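Local coordinates for alpha-acetolactate decarboxylase (Bacillus subtilis subsp. subtilis str. 168, PDB 5XNE), which catalyses the decarboxylation of (2S)-2-acetolactate to (R)-acetoin, a step on the route from pyruvate to butane-2,3-diol, at residues Y110-D115 against C195-S200. Numbering follows the deposited sequence.
Sequences YAIRID and CTVTIS
Ile114 and Cys195 meet at the tight end of this strand pair, where Ile114 CG2 lies 3.2 Å from Cys195 SG and 3.4 Å from Cys195 CB, the latter closer than usual for two carbons. Further along the same buried face, Ile112 and Ile199 run side by side with their CG1 atoms 4.0 Å apart; CG1 of Ile112 stands anti to the backbone N (chi1 -178°), which brings it and CD1 up to Val197 CG1. Phe95 of helix 92-100 covers Ile112, Ile114 and Val197. The strands form a regular antiparallel pair, in which Ala111, Arg113 and Asp115 each exchange two N-H...O bonds with Ser200, Thr198 and Thr196 respectively; strand 151-160 pairs on the far side of 110-115 and strand 82-86 on that of 195-200. The other face is polar and partly exposed around Arg113 and Asp115. There the extended Arg113 grips Asp115 OD1 side-on with NE (2.9 Å) and NH2, while NH1 reaches Asp49; OD1 also bonds Thr154. A water 2.6 Å from Asp115 OD2 sits between that oxygen, Thr196 O and Thr198 OG1. A methionine in place of Arg113 would probably leave the carboxylates of Asp115 and Asp49 without their shared cation and Asp115 freer to turn. Nearby, Asp115 CB rests 3.6 Å from Thr196 CG2.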
loop_
_atom_site.group_PDB
_atom_site.type_symbol
_atom_site.label_atom_id
_atom_site.label_comp_id
_atom_site.label_asym_id
_atom_site.label_seq_id
_atom_site.Cartn_x
_atom_site.Cartn_y
_atom_site.Cartn_z
ATOM N N TYR B 110 0.108 12.992 -2.401
ATOM C CA TYR B 110 -0.361 14.262 -2.962
ATOM C C TYR B 110 -0.774 14.102 -4.411
ATOM O O TYR B 110 -0.157 13.347 -5.162
ATOM C CB TYR B 110 0.721 15.357 -2.882
ATOM C CG TYR B 110 1.219 15.604 -1.485
ATOM C CD1 TYR B 110 2.281 14.871 -0.975
ATOM C CD2 TYR B 110 0.609 16.547 -0.668
ATOM C CE1 TYR B 110 2.747 15.078 0.320
ATOM C CE2 TYR B 110 1.063 16.760 0.631
ATOM C CZ TYR B 110 2.132 16.017 1.111
ATOM O OH TYR B 110 2.594 16.217 2.399
ATOM N N ALA B 111 -1.813 14.824 -4.803
ATOM C CA ALA B 111 -2.092 15.026 -6.213
ATOM C C ALA B 111 -1.521 16.385 -6.569
ATOM O O ALA B 111 -1.557 17.320 -5.752
ATOM C CB ALA B 111 -3.574 14.973 -6.505
ATOM N N ILE B 112 -0.978 16.501 -7.770
ATOM C CA ILE B 112 -0.362 17.757 -8.167
ATOM C C ILE B 112 -0.688 18.093 -9.611
ATOM O O ILE B 112 -0.716 17.227 -10.489
ATOM C CB ILE B 112 1.162 17.717 -7.948
ATOM C CG1 ILE B 112 1.813 19.056 -8.324
ATOM C CG2 ILE B 112 1.781 16.617 -8.754
ATOM C CD1 ILE B 112 3.274 19.134 -7.913
ATOM N N ARG B 113 -0.928 19.383 -9.841
ATOM C CA ARG B 113 -1.317 19.892 -11.137
ATOM C C ARG B 113 -0.551 21.167 -11.446
ATOM O O ARG B 113 -0.438 22.053 -10.599
ATOM C CB ARG B 113 -2.817 20.151 -11.159
ATOM C CG ARG B 113 -3.352 20.654 -12.451
ATOM C CD ARG B 113 -4.844 20.830 -12.315
ATOM N NE ARG B 113 -5.379 21.515 -13.471
ATOM C CZ ARG B 113 -6.673 21.605 -13.738
ATOM N NH1 ARG B 113 -7.555 21.010 -12.937
ATOM N NH2 ARG B 113 -7.071 22.268 -14.814
ATOM N N ILE B 114 -0.019 21.221 -12.656
ATOM C CA ILE B 114 0.702 22.373 -13.172
ATOM C C ILE B 114 -0.063 22.872 -14.388
ATOM O O ILE B 114 -0.185 22.140 -15.367
ATOM C CB ILE B 114 2.130 22.011 -13.627
ATOM C CG1 ILE B 114 3.114 21.793 -12.484
ATOM C CG2 ILE B 114 2.665 23.083 -14.463
ATOM C CD1 ILE B 114 4.516 21.555 -13.022
ATOM N N ASP B 115 -0.567 24.102 -14.349
ATOM C CA ASP B 115 -1.271 24.653 -15.501
ATOM C C ASP B 115 -0.531 25.869 -16.020
ATOM O O ASP B 115 -0.308 26.818 -15.281
ATOM C CB ASP B 115 -2.700 25.043 -15.147
ATOM C CG ASP B 115 -3.514 23.872 -14.653
ATOM O OD1 ASP B 115 -3.974 23.069 -15.488
ATOM O OD2 ASP B 115 -3.691 23.762 -13.426
ATOM N N CYS B 195 3.899 28.793 -14.762
ATOM C CA CYS B 195 2.717 27.988 -14.485
ATOM C C CYS B 195 2.151 28.247 -13.103
ATOM O O CYS B 195 2.830 28.786 -12.225
ATOM C CB CYS B 195 3.040 26.494 -14.628
ATOM S SG CYS B 195 4.022 25.758 -13.265
ATOM N N THR B 196 0.897 27.857 -12.922
ATOM C CA THR B 196 0.293 27.786 -11.604
ATOM C C THR B 196 0.335 26.338 -11.120
ATOM O O THR B 196 0.041 25.405 -11.882
ATOM C CB THR B 196 -1.158 28.309 -11.609
ATOM O OG1 THR B 196 -1.757 28.109 -10.322
ATOM C CG2 THR B 196 -1.992 27.607 -12.661
ATOM N N VAL B 197 0.738 26.157 -9.866
ATOM C CA VAL B 197 0.741 24.841 -9.241
ATOM C C VAL B 197 -0.391 24.738 -8.236
ATOM O O VAL B 197 -0.678 25.684 -7.495
ATOM C CB VAL B 197 2.066 24.547 -8.526
ATOM C CG1 VAL B 197 2.092 23.105 -8.021
ATOM C CG2 VAL B 197 3.230 24.786 -9.469
ATOM N N THR B 198 -1.052 23.586 -8.219
ATOM C CA THR B 198 -2.074 23.313 -7.226
ATOM C C THR B 198 -1.800 21.913 -6.689
ATOM O O THR B 198 -1.491 21.003 -7.466
ATOM C CB THR B 198 -3.490 23.403 -7.815
ATOM O OG1 THR B 198 -3.625 24.629 -8.549
ATOM C CG2 THR B 198 -4.518 23.410 -6.717
ATOM N N ILE B 199 -1.887 21.755 -5.371
ATOM C CA ILE B 199 -1.552 20.491 -4.703
ATOM C C ILE B 199 -2.677 20.074 -3.755
ATOM O O ILE B 199 -3.273 20.910 -3.053
ATOM C CB ILE B 199 -0.224 20.599 -3.926
ATOM C CG1 ILE B 199 0.917 20.976 -4.874
ATOM C CG2 ILE B 199 0.109 19.292 -3.219
ATOM C CD1 ILE B 199 2.264 21.136 -4.200
ATOM N N SER B 200 -2.980 18.774 -3.750
ATOM C CA SER B 200 -4.038 18.224 -2.914
ATOM C C SER B 200 -3.454 17.112 -2.042
ATOM O O SER B 200 -2.862 16.165 -2.550
ATOM C CB SER B 200 -5.183 17.704 -3.784
ATOM O OG SER B 200 -6.309 17.330 -3.008
HETATM O O HOH W 1 -2.678 24.264 -11.122
#